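Local atomic coordinates of tyrosine recombinase XerH (Helicobacter pylori, PDB entry 5JK0), a protein that cuts and rejoins DNA as a site-specific tyrosine recombinase involved in chromosome segregation and possibly in chromosome decatenation. Residues Asn15-Ile20 and Ser56-Val61; Ala77-Lys82 and Arg130-Gly135; Glu182-Ser187 and Lys291-Ile296; Leu319-Gln322 and Asp326-Leu329. One frame throughout, in Å; residues are numbered along the deposited sequence.

The four contacts come one after another along the chain and fall into two pairs. Interactions 1 and 2 lie in the all-helical N-terminal core-binding half, their centres 12 Å apart, and touch directly: Ile20 and Leu58 of the first meet Leu80 and Leu81 of the second, so the four helices 12-30, 55-68, 74-93 and 123-143 pack together. Interactions 3 and 4 belong to the C-terminal recombinase half, centres 24 Å apart, and join helices 178-190 with 286-300 and 309-324 with 327-334. The pairs sit on opposite sides of the chain's centre, with centres 38 to 48 Å apart. Interactions 1-3 approach the bound DNA; interaction 4 borders the predicted nucleophile and a second subunit.

Interaction 1 of 4, residues Asn15-Ile20 and Ser56-Val61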
loop_
_atom_site.group_PDB
_atom_site.type_symbol
_atom_site.label_atom_id
_atom_site.label_comp_id
_atom_site.label_asym_id
_atom_site.label_seq_id
_atom_site.Cartn_x
_atom_site.Cartn_y
_atom_site.Cartn_z
ATOM N N ASN D 15 4.963 -33.463 -21.819
ATOM C CA ASN D 15 4.541 -32.290 -22.575
ATOM C C ASN D 15 4.909 -30.998 -21.849
ATOM O O ASN D 15 5.215 -29.985 -22.478
ATOM C CB ASN D 15 3.035 -32.336 -22.837
ATOM C CG ASN D 15 2.697 -32.235 -24.310
ATOM O OD1 ASN D 15 2.033 -33.108 -24.867
ATOM N ND2 ASN D 15 3.155 -31.166 -24.952
ATOM N N LEU D 16 4.873 -31.042 -20.520
ATOM C CA LEU D 16 5.268 -29.901 -19.705
ATOM C C LEU D 16 6.756 -29.619 -19.872
ATOM O O LEU D 16 7.168 -28.464 -19.983
ATOM C CB LEU D 16 4.935 -30.144 -18.231
ATOM C CG LEU D 16 5.334 -29.035 -17.253
ATOM C CD1 LEU D 16 4.638 -27.727 -17.601
ATOM C CD2 LEU D 16 5.030 -29.443 -15.819
ATOM N N LEU D 17 7.557 -30.682 -19.893
ATOM C CA LEU D 17 8.993 -30.567 -20.122
ATOM C C LEU D 17 9.286 -29.929 -21.471
ATOM O O LEU D 17 10.259 -29.193 -21.625
ATOM C CB LEU D 17 9.666 -31.940 -20.051
ATOM C CG LEU D 17 10.245 -32.370 -18.705
ATOM C CD1 LEU D 17 10.910 -33.734 -18.826
ATOM C CD2 LEU D 17 11.231 -31.333 -18.190
ATOM N N LEU D 18 8.436 -30.229 -22.446
ATOM C CA LEU D 18 8.603 -29.726 -23.802
ATOM C C LEU D 18 8.478 -28.205 -23.840
ATOM O O LEU D 18 9.273 -27.525 -24.488
ATOM C CB LEU D 18 7.575 -30.369 -24.733
ATOM C CG LEU D 18 7.960 -30.505 -26.204
ATOM C CD1 LEU D 18 9.211 -31.356 -26.345
ATOM C CD2 LEU D 18 6.811 -31.106 -26.999
ATOM N N TRP D 19 7.481 -27.678 -23.135
ATOM C CA TRP D 19 7.246 -26.237 -23.102
ATOM C C TRP D 19 8.265 -25.497 -22.240
ATOM O O TRP D 19 8.643 -24.368 -22.551
ATOM C CB TRP D 19 5.831 -25.937 -22.602
ATOM C CG TRP D 19 4.776 -26.162 -23.638
ATOM C CD1 TRP D 19 3.835 -27.151 -23.653
ATOM C CD2 TRP D 19 4.561 -25.385 -24.821
ATOM N NE1 TRP D 19 3.042 -27.032 -24.771
ATOM C CE2 TRP D 19 3.470 -25.956 -25.504
ATOM C CE3 TRP D 19 5.184 -24.258 -25.368
ATOM C CZ2 TRP D 19 2.988 -25.441 -26.705
ATOM C CZ3 TRP D 19 4.703 -23.747 -26.561
ATOM C CH2 TRP D 19 3.616 -24.338 -27.215
ATOM N N ILE D 20 8.704 -26.133 -21.158
ATOM C CA ILE D 20 9.709 -25.538 -20.281
ATOM C C ILE D 20 11.029 -25.361 -21.026
ATOM O O ILE D 20 11.680 -24.321 -20.919
ATOM C CB ILE D 20 9.939 -26.391 -19.015
ATOM C CG1 ILE D 20 8.691 -26.382 -18.132
ATOM C CG2 ILE D 20 11.132 -25.871 -18.226
ATOM C CD1 ILE D 20 8.842 -27.183 -16.858
ATOM N N SER D 56 16.807 -33.735 -15.979
ATOM C CA SER D 56 18.224 -33.768 -15.641
ATOM C C SER D 56 19.057 -33.048 -16.696
ATOM O O SER D 56 20.040 -32.381 -16.375
ATOM C CB SER D 56 18.702 -35.212 -15.487
ATOM O OG SER D 56 20.096 -35.263 -15.237
ATOM N N GLN D 57 18.657 -33.186 -17.956
ATOM C CA GLN D 57 19.368 -32.547 -19.057
ATOM C C GLN D 57 19.147 -31.037 -19.067
ATOM O O GLN D 57 20.073 -30.273 -19.333
ATOM C CB GLN D 57 18.938 -33.157 -20.394
ATOM C CG GLN D 57 19.353 -34.609 -20.562
ATOM C CD GLN D 57 18.831 -35.225 -21.845
ATOM O OE1 GLN D 57 18.159 -34.565 -22.636
ATOM N NE2 GLN D 57 19.137 -36.501 -22.055
ATOM N N LEU D 58 17.922 -30.610 -18.773
ATOM C CA LEU D 58 17.608 -29.185 -18.707
ATOM C C LEU D 58 18.385 -28.503 -17.587
ATOM O O LEU D 58 18.818 -27.358 -17.723
ATOM C CB LEU D 58 16.108 -28.964 -18.506
ATOM C CG LEU D 58 15.203 -29.240 -19.705
ATOM C CD1 LEU D 58 13.762 -28.902 -19.367
ATOM C CD2 LEU D 58 15.669 -28.450 -20.918
ATOM N N GLU D 59 18.554 -29.215 -16.479
ATOM C CA GLU D 59 19.289 -28.690 -15.338
ATOM C C GLU D 59 20.759 -28.467 -15.679
ATOM O O GLU D 59 21.333 -27.432 -15.343
ATOM C CB GLU D 59 19.165 -29.639 -14.146
ATOM C CG GLU D 59 19.945 -29.202 -12.921
ATOM C CD GLU D 59 19.798 -30.172 -11.768
ATOM O OE1 GLU D 59 18.929 -31.067 -11.852
ATOM O OE2 GLU D 59 20.551 -30.043 -10.782
ATOM N N LYS D 60 21.358 -29.439 -16.358
ATOM C CA LYS D 60 22.773 -29.374 -16.704
ATOM C C LYS D 60 23.064 -28.279 -17.729
ATOM O O LYS D 60 24.081 -27.592 -17.640
ATOM C CB LYS D 60 23.253 -30.727 -17.235
ATOM N N VAL D 61 22.166 -28.121 -18.697
ATOM C CA VAL D 61 22.347 -27.137 -19.761
ATOM C C VAL D 61 22.302 -25.706 -19.230
ATOM O O VAL D 61 23.171 -24.889 -19.547
ATOM C CB VAL D 61 21.277 -27.300 -20.862
ATOM C CG1 VAL D 61 21.293 -26.107 -21.808
ATOM C CG2 VAL D 61 21.502 -28.592 -21.627
#
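Leu58 reaches from helix 55-68 and pushes its CD1 methyl between Leu17 CD2 and the CG2 branch of Ile20, one turn apart on helix 12-30. The tighter approach is that of Leu58 CD1 to Leu17 CD2, methyl to methyl, at 3.7 Å. The second partner of Leu58 CD1 is Ile20 CG2, at 4.2 Å. The two receiving methyls, Leu17 CD2 and Ile20 CG2, lie 5.5 Å apart, and from Leu58 CD1 they are seen at an angle of about 88°, so the incoming methyl enters a notch and does not lie flat on a surface. Leu58 is nearly fully extended from CA outward (chi2 -177°), which carries CD1 straight toward the opposing helix across an 8.8 Å separation between Leu17 CA and Leu58 CA. Leu17 turns its end toward the contact with chi1 at -93°, while Ile20 offers the branch that stands opposite its own backbone N.

Helix 74-93 closes the interior next to the contact: Leu81 packs on Leu58, and His84 on Leu17. Leu136 of helix 123-143 covers Ile20, and Leu49 and Cys53 flank Leu58. The contact thus ties the N-terminal helix to the rest of the core-binding helical domain. What holds the two segments together is a small patch of branched aliphatic carbon, in which Leu58 CD1 meets two methyls, so the attraction is dispersion and the exclusion of water.

Interaction 2 of 4, residues Ala77-Lys82 and Arg130-Gly135; sequences ALPLLK and RIALLG
Pro79 CB meets Ala132 CB across the contact at 4.1 Å, and Tyr129 packs beside the proline. The planar guanidinium of Arg130, in the second segment, has Leu134 CD1 over the centre of one face, 3.6 Å above the plane, and its NE donates to Leu158 O. These groups belong to the helical bundle of the core-binding, SAM-like domain, in which helices 74-93 and 123-143 cross steeply. Their local axes approach to 9.0 Å with a signed crossing angle of -71°.

The small side chain of Ala132 is consistent with the close approach: its lone methyl points at the opposing helix, and CA of Pro79 lies 6.8 Å from CA of Ala132. Pro79 has no N-H to give to the preceding turn, and helix 74-93 kinks there. Leu80 leaves its helix beside the crossing and turns its end inward, CG standing opposite its own carbonyl carbon (chi1 -65°), so that one methyl rides over the backbone of Ala132. Leu133 meets that methyl from the next position.

Around the crossing, Phe113 and Leu114 of helix 107-117 cover Leu133, and Leu136 continues the apolar seam beside Leu80. Both helices also carry residues packed on the bound DNA: Leu78 and Lys82 on phosphates and Ile131 on a cytosine base. Leu80 CD2 lies 3.8 Å from Ala132 O and 4.0 Å from Leu133 CD2.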
loop_
_atom_site.group_PDB
_atom_site.type_symbol
_atom_site.label_atom_id
_atom_site.label_comp_id
_atom_site.label_asym_id
_atom_site.label_seq_id
_atom_site.Cartn_x
_atom_site.Cartn_y
_atom_site.Cartn_z
ATOM N N ALA D 77 15.359 -20.999 -14.238
ATOM C CA ALA D 77 15.662 -22.420 -14.400
ATOM C C ALA D 77 15.164 -23.286 -13.243
ATOM O O ALA D 77 14.283 -24.128 -13.424
ATOM C CB ALA D 77 17.161 -22.613 -14.582
ATOM N N LEU D 78 15.732 -23.078 -12.060
ATOM C CA LEU D 78 15.425 -23.913 -10.899
ATOM C C LEU D 78 13.941 -23.929 -10.491
ATOM O O LEU D 78 13.395 -25.006 -10.253
ATOM C CB LEU D 78 16.286 -23.489 -9.702
ATOM C CG LEU D 78 16.095 -24.277 -8.402
ATOM C CD1 LEU D 78 17.434 -24.730 -7.843
ATOM C CD2 LEU D 78 15.344 -23.444 -7.374
ATOM N N PRO D 79 13.282 -22.753 -10.402
ATOM C CA PRO D 79 11.879 -22.807 -9.965
ATOM C C PRO D 79 10.963 -23.610 -10.892
ATOM O O PRO D 79 10.023 -24.247 -10.414
ATOM C CB PRO D 79 11.460 -21.333 -9.951
ATOM C CG PRO D 79 12.727 -20.585 -9.769
ATOM C CD PRO D 79 13.746 -21.360 -10.543
ATOM N N LEU D 80 11.235 -23.588 -12.193
ATOM C CA LEU D 80 10.391 -24.298 -13.151
ATOM C C LEU D 80 10.670 -25.801 -13.149
ATOM O O LEU D 80 9.768 -26.604 -13.380
ATOM C CB LEU D 80 10.576 -23.724 -14.557
ATOM C CG LEU D 80 10.106 -22.276 -14.731
ATOM C CD1 LEU D 80 10.122 -21.871 -16.198
ATOM C CD2 LEU D 80 8.721 -22.076 -14.130
ATOM N N LEU D 81 11.917 -26.181 -12.886
ATOM C CA LEU D 81 12.264 -27.592 -12.763
ATOM C C LEU D 81 11.653 -28.172 -11.491
ATOM O O LEU D 81 11.310 -29.353 -11.435
ATOM C CB LEU D 81 13.781 -27.783 -12.765
ATOM C CG LEU D 81 14.510 -27.367 -14.043
ATOM C CD1 LEU D 81 15.989 -27.701 -13.952
ATOM C CD2 LEU D 81 13.882 -28.028 -15.260
ATOM N N LYS D 82 11.521 -27.330 -10.469
ATOM C CA LYS D 82 10.853 -27.720 -9.234
ATOM C C LYS D 82 9.377 -28.001 -9.489
ATOM O O LYS D 82 8.807 -28.939 -8.929
ATOM C CB LYS D 82 10.997 -26.632 -8.166
ATOM C CG LYS D 82 12.405 -26.452 -7.624
ATOM C CD LYS D 82 12.863 -27.665 -6.838
ATOM C CE LYS D 82 14.214 -27.415 -6.189
ATOM N NZ LYS D 82 14.179 -26.225 -5.291
ATOM N N ARG D 130 7.248 -16.780 -8.280
ATOM C CA ARG D 130 6.010 -16.288 -8.870
ATOM C C ARG D 130 6.248 -15.708 -10.261
ATOM O O ARG D 130 5.530 -16.029 -11.207
ATOM C CB ARG D 130 5.373 -15.234 -7.961
ATOM C CG ARG D 130 4.134 -14.577 -8.540
ATOM C CD ARG D 130 3.581 -13.525 -7.590
ATOM N NE ARG D 130 2.465 -12.792 -8.177
ATOM C CZ ARG D 130 2.602 -11.708 -8.935
ATOM N NH1 ARG D 130 3.811 -11.232 -9.199
ATOM N NH2 ARG D 130 1.532 -11.102 -9.430
ATOM N N ILE D 131 7.263 -14.856 -10.376
ATOM C CA ILE D 131 7.631 -14.251 -11.653
ATOM C C ILE D 131 8.003 -15.319 -12.683
ATOM O O ILE D 131 7.658 -15.208 -13.862
ATOM C CB ILE D 131 8.807 -13.264 -11.483
ATOM C CG1 ILE D 131 8.376 -12.062 -10.641
ATOM C CG2 ILE D 131 9.327 -12.793 -12.834
ATOM C CD1 ILE D 131 9.501 -11.100 -10.333
ATOM N N ALA D 132 8.694 -16.359 -12.227
ATOM C CA ALA D 132 9.094 -17.458 -13.100
ATOM C C ALA D 132 7.879 -18.205 -13.640
ATOM O O ALA D 132 7.788 -18.476 -14.839
ATOM C CB ALA D 132 10.017 -18.412 -12.360
ATOM N N LEU D 133 6.948 -18.531 -12.747
ATOM C CA LEU D 133 5.727 -19.239 -13.125
ATOM C C LEU D 133 4.874 -18.413 -14.083
ATOM O O LEU D 133 4.318 -18.944 -15.045
ATOM C CB LEU D 133 4.911 -19.605 -11.882
ATOM C CG LEU D 133 5.478 -20.696 -10.970
ATOM C CD1 LEU D 133 4.666 -20.793 -9.687
ATOM C CD2 LEU D 133 5.507 -22.039 -11.686
ATOM N N LEU D 134 4.770 -17.117 -13.810
ATOM C CA LEU D 134 3.998 -16.215 -14.657
ATOM C C LEU D 134 4.582 -16.143 -16.062
ATOM O O LEU D 134 3.846 -16.102 -17.046
ATOM C CB LEU D 134 3.941 -14.812 -14.044
ATOM C CG LEU D 134 3.087 -14.641 -12.786
ATOM C CD1 LEU D 134 3.159 -13.208 -12.282
ATOM C CD2 LEU D 134 1.645 -15.046 -13.053
ATOM N N GLY D 135 5.909 -16.131 -16.148
ATOM C CA GLY D 135 6.591 -16.054 -17.427
ATOM C C GLY D 135 6.382 -17.283 -18.290
ATOM O O GLY D 135 6.219 -17.176 -19.506
#

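Interaction 3 of 4, residues Glu182-Ser187 and Lys291-Ile296; sequences EKFLES and KQVERI
Lys183 O is gripped twice by Ser187, the residue whose CB faces Ile296 across the contact. Ser187 OG donates to Lys183 O at 2.8 Å, tilted 24° from the carbonyl plane, and Ser187 N reaches the same oxygen at 3.2 Å from the opposite face. The hydroxyl is turned back beside its own backbone N (chi1 -58°), which leaves the CB carbon to make the contact: Ser187 CB lies 3.6 Å from Ile296 CG2. That same methyl serves Phe184, whose CE1 is also 3.6 Å from Ile296 CG2, the methyl reaching the ring obliquely. Near the plane of the ring, at its edge, Val293 O stands 4.2 Å from Phe184 CE1.

The helices cross at 113°, their local axes 10.7 Å apart, and helix 198-211 packs against the contact through Ile205 on Ile296 and Val209 on Phe184. This is a buried helix-helix crossing of the C-terminal recombinase region; Val293 comes within about 9 Å, side chain to side chain, of His310, a predicted active-site residue. Because the serine spends its proton inside its own helix, a buried polar residue can present carbon to the Ile296 methyl without leaving its hydroxyl unmatched.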
loop_
_atom_site.group_PDB
_atom_site.type_symbol
_atom_site.label_atom_id
_atom_site.label_comp_id
_atom_site.label_asym_id
_atom_site.label_seq_id
_atom_site.Cartn_x
_atom_site.Cartn_y
_atom_site.Cartn_z
ATOM N N GLU D 182 37.327 3.953 8.329
ATOM C CA GLU D 182 38.732 4.202 8.625
ATOM C C GLU D 182 39.401 2.949 9.180
ATOM O O GLU D 182 40.535 2.629 8.824
ATOM C CB GLU D 182 38.876 5.361 9.614
ATOM N N LYS D 183 38.688 2.241 10.050
ATOM C CA LYS D 183 39.207 1.021 10.657
ATOM C C LYS D 183 39.341 -0.099 9.629
ATOM O O LYS D 183 40.217 -0.955 9.742
ATOM C CB LYS D 183 38.307 0.571 11.809
ATOM N N PHE D 184 38.467 -0.084 8.627
ATOM C CA PHE D 184 38.488 -1.101 7.583
ATOM C C PHE D 184 39.685 -0.917 6.654
ATOM O O PHE D 184 40.334 -1.887 6.269
ATOM C CB PHE D 184 37.187 -1.072 6.777
ATOM C CG PHE D 184 37.143 -2.081 5.664
ATOM C CD1 PHE D 184 36.879 -3.415 5.930
ATOM C CD2 PHE D 184 37.365 -1.696 4.351
ATOM C CE1 PHE D 184 36.839 -4.345 4.908
ATOM C CE2 PHE D 184 37.326 -2.622 3.326
ATOM C CZ PHE D 184 37.061 -3.949 3.605
ATOM N N LEU D 185 39.966 0.333 6.298
ATOM C CA LEU D 185 41.098 0.650 5.433
ATOM C C LEU D 185 42.421 0.251 6.083
ATOM O O LEU D 185 43.345 -0.198 5.404
ATOM C CB LEU D 185 41.108 2.141 5.085
ATOM C CG LEU D 185 40.022 2.624 4.121
ATOM C CD1 LEU D 185 40.028 4.139 4.020
ATOM C CD2 LEU D 185 40.212 1.996 2.749
ATOM N N GLU D 186 42.502 0.417 7.400
ATOM C CA GLU D 186 43.689 0.025 8.152
ATOM C C GLU D 186 43.879 -1.487 8.123
ATOM O O GLU D 186 44.998 -1.983 7.987
ATOM C CB GLU D 186 43.593 0.504 9.602
ATOM C CG GLU D 186 43.524 2.010 9.765
ATOM C CD GLU D 186 43.353 2.428 11.214
ATOM O OE1 GLU D 186 43.172 3.637 11.470
ATOM O OE2 GLU D 186 43.402 1.546 12.097
ATOM N N SER D 187 42.773 -2.212 8.251
ATOM C CA SER D 187 42.806 -3.665 8.331
ATOM C C SER D 187 43.213 -4.305 7.006
ATOM O O SER D 187 43.707 -5.432 6.983
ATOM C CB SER D 187 41.443 -4.199 8.775
ATOM O OG SER D 187 41.069 -3.649 10.026
ATOM N N LYS D 291 34.951 -13.320 -0.247
ATOM C CA LYS D 291 35.659 -14.040 0.805
ATOM C C LYS D 291 36.808 -13.214 1.373
ATOM O O LYS D 291 37.064 -13.237 2.576
ATOM C CB LYS D 291 36.182 -15.375 0.272
ATOM C CG LYS D 291 36.487 -16.401 1.350
ATOM C CD LYS D 291 35.220 -16.825 2.080
ATOM C CE LYS D 291 35.506 -17.928 3.089
ATOM N NZ LYS D 291 34.267 -18.405 3.767
ATOM N N GLN D 292 37.496 -12.482 0.504
ATOM C CA GLN D 292 38.607 -11.639 0.930
ATOM C C GLN D 292 38.110 -10.412 1.688
ATOM O O GLN D 292 38.766 -9.939 2.616
ATOM C CB GLN D 292 39.449 -11.211 -0.274
ATOM C CG GLN D 292 40.196 -12.357 -0.936
ATOM C CD GLN D 292 41.209 -13.001 -0.010
ATOM O OE1 GLN D 292 41.900 -12.317 0.746
ATOM N NE2 GLN D 292 41.298 -14.325 -0.058
ATOM N N VAL D 293 36.950 -9.900 1.288
ATOM C CA VAL D 293 36.355 -8.741 1.946
ATOM C C VAL D 293 35.830 -9.103 3.334
ATOM O O VAL D 293 36.124 -8.417 4.315
ATOM C CB VAL D 293 35.209 -8.143 1.105
ATOM C CG1 VAL D 293 34.392 -7.157 1.930
ATOM C CG2 VAL D 293 35.764 -7.472 -0.142
ATOM N N GLU D 294 35.059 -10.185 3.407
ATOM C CA GLU D 294 34.507 -10.659 4.673
ATOM C C GLU D 294 35.610 -10.970 5.680
ATOM O O GLU D 294 35.455 -10.740 6.880
ATOM C CB GLU D 294 33.646 -11.906 4.450
ATOM C CG GLU D 294 32.996 -12.442 5.716
ATOM C CD GLU D 294 32.508 -13.872 5.564
ATOM O OE1 GLU D 294 33.015 -14.584 4.671
ATOM O OE2 GLU D 294 31.619 -14.282 6.339
ATOM N N ARG D 295 36.725 -11.489 5.176
ATOM C CA ARG D 295 37.867 -11.846 6.010
ATOM C C ARG D 295 38.469 -10.623 6.698
ATOM O O ARG D 295 38.867 -10.687 7.860
ATOM C CB ARG D 295 38.926 -12.558 5.167
ATOM C CG ARG D 295 40.178 -12.959 5.924
ATOM C CD ARG D 295 41.073 -13.833 5.057
ATOM N NE ARG D 295 42.362 -14.095 5.686
ATOM C CZ ARG D 295 43.465 -13.392 5.447
ATOM N NH1 ARG D 295 43.435 -12.381 4.589
ATOM N NH2 ARG D 295 44.596 -13.699 6.065
ATOM N N ILE D 296 38.529 -9.509 5.974
ATOM C CA ILE D 296 39.064 -8.266 6.519
ATOM C C ILE D 296 38.074 -7.639 7.498
ATOM O O ILE D 296 38.465 -7.069 8.518
ATOM C CB ILE D 296 39.397 -7.258 5.401
ATOM C CG1 ILE D 296 40.424 -7.854 4.438
ATOM C CG2 ILE D 296 39.921 -5.956 5.983
ATOM C CD1 ILE D 296 40.867 -6.899 3.355
#

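Interaction 4 of 4, residues Leu319-Gln322 and Asp326-Leu329; sequences LLYQ and DLIL
Apolar packing joins Leu320 and Tyr321, near the end of helix 309-324, to the start of helix 327-334. Leu320 and Leu329 meet at about a right angle; CG lies opposite the backbone N in both (chi1 177° and -179°), which brings Leu320 CD1 to 4.0 Å from Leu329 CD2. The Tyr321 ring packs more loosely, its CE1 4.4 Å from Leu327 CD1.

Side chains also approach backbone polar atoms: Leu320 CD2 comes 3.9 Å from Leu329 O, and Tyr321 CD1 4.2 Å from Asp326 N, which is oblique to the ring, as is Leu327 CD1.

Capping comes next. Asp326 is the N-cap of helix 327-334, and its OD1 accepts two weak bonds, from Ile328 N at 3.2 Å, strongly bent, and from Leu329 N at 3.3 Å, straighter at 157°.

Asp326 OD2 makes a hydrogen bond with His325 NE2 and a salt bridge with Arg352 NH1, both of the second subunit. Tyr321 and Leu327 also pack on Thr346, and Tyr321 comes about 5 Å, side chain to side chain, from Tyr345, the predicted nucleophile. With a helix start on one oxygen and His325 and Arg352 of the second subunit on the other, the buried carboxylate is probably kept negative; it both caps the helix and bonds across the subunit interface.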
loop_
_atom_site.group_PDB
_atom_site.type_symbol
_atom_site.label_atom_id
_atom_site.label_comp_id
_atom_site.label_asym_id
_atom_site.label_seq_id
_atom_site.Cartn_x
_atom_site.Cartn_y
_atom_site.Cartn_z
ATOM N N LEU D 319 28.173 7.978 2.749
ATOM C CA LEU D 319 29.184 8.970 3.100
ATOM C C LEU D 319 29.216 10.133 2.112
ATOM O O LEU D 319 29.427 11.284 2.502
ATOM C CB LEU D 319 30.566 8.318 3.175
ATOM C CG LEU D 319 31.727 9.242 3.546
ATOM C CD1 LEU D 319 31.526 9.820 4.938
ATOM C CD2 LEU D 319 33.055 8.509 3.451
ATOM N N LEU D 320 29.004 9.830 0.835
ATOM C CA LEU D 320 29.001 10.858 -0.200
ATOM C C LEU D 320 27.865 11.853 0.016
ATOM O O LEU D 320 28.036 13.055 -0.185
ATOM C CB LEU D 320 28.887 10.226 -1.590
ATOM C CG LEU D 320 28.796 11.199 -2.769
ATOM C CD1 LEU D 320 30.017 12.100 -2.828
ATOM C CD2 LEU D 320 28.619 10.443 -4.077
ATOM N N TYR D 321 26.710 11.347 0.435
ATOM C CA TYR D 321 25.548 12.199 0.656
ATOM C C TYR D 321 25.665 12.983 1.960
ATOM O O TYR D 321 25.069 14.049 2.105
ATOM C CB TYR D 321 24.263 11.368 0.657
ATOM C CG TYR D 321 23.011 12.197 0.833
ATOM C CD1 TYR D 321 22.492 12.938 -0.222
ATOM C CD2 TYR D 321 22.351 12.244 2.054
ATOM C CE1 TYR D 321 21.350 13.701 -0.066
ATOM C CE2 TYR D 321 21.207 13.003 2.219
ATOM C CZ TYR D 321 20.712 13.729 1.156
ATOM O OH TYR D 321 19.573 14.486 1.317
ATOM N N GLN D 322 26.434 12.459 2.907
ATOM C CA GLN D 322 26.622 13.138 4.183
ATOM C C GLN D 322 27.614 14.287 4.058
ATOM O O GLN D 322 27.584 15.234 4.844
ATOM C CB GLN D 322 27.100 12.155 5.257
ATOM C CG GLN D 322 26.165 10.980 5.499
ATOM C CD GLN D 322 24.776 11.408 5.936
ATOM O OE1 GLN D 322 24.601 12.450 6.566
ATOM N NE2 GLN D 322 23.776 10.600 5.597
ATOM N N ASP D 326 24.340 16.208 -2.136
ATOM C CA ASP D 326 23.965 16.420 -3.528
ATOM C C ASP D 326 23.454 15.113 -4.127
ATOM O O ASP D 326 24.231 14.194 -4.388
ATOM C CB ASP D 326 25.157 16.953 -4.326
ATOM C CG ASP D 326 24.749 17.576 -5.650
ATOM O OD1 ASP D 326 23.724 17.157 -6.226
ATOM O OD2 ASP D 326 25.461 18.490 -6.118
ATOM N N LEU D 327 22.145 15.040 -4.344
ATOM C CA LEU D 327 21.515 13.816 -4.826
ATOM C C LEU D 327 21.935 13.489 -6.258
ATOM O O LEU D 327 22.103 12.322 -6.612
ATOM C CB LEU D 327 19.993 13.933 -4.735
ATOM C CG LEU D 327 19.213 12.618 -4.747
ATOM C CD1 LEU D 327 19.675 11.716 -3.613
ATOM C CD2 LEU D 327 17.723 12.885 -4.644
ATOM N N ILE D 328 22.106 14.524 -7.076
ATOM C CA ILE D 328 22.564 14.347 -8.451
ATOM C C ILE D 328 23.990 13.797 -8.473
ATOM O O ILE D 328 24.327 12.941 -9.294
ATOM C CB ILE D 328 22.504 15.672 -9.242
ATOM C CG1 ILE D 328 21.064 16.185 -9.315
ATOM C CG2 ILE D 328 23.064 15.491 -10.645
ATOM C CD1 ILE D 328 20.137 15.292 -10.110
ATOM N N LEU D 329 24.819 14.287 -7.555
ATOM C CA LEU D 329 26.201 13.829 -7.440
ATOM C C LEU D 329 26.265 12.351 -7.065
ATOM O O LEU D 329 27.132 11.619 -7.539
ATOM C CB LEU D 329 26.956 14.667 -6.406
ATOM C CG LEU D 329 28.433 14.329 -6.187
ATOM C CD1 LEU D 329 29.215 14.494 -7.481
ATOM C CD2 LEU D 329 29.025 15.193 -5.084
#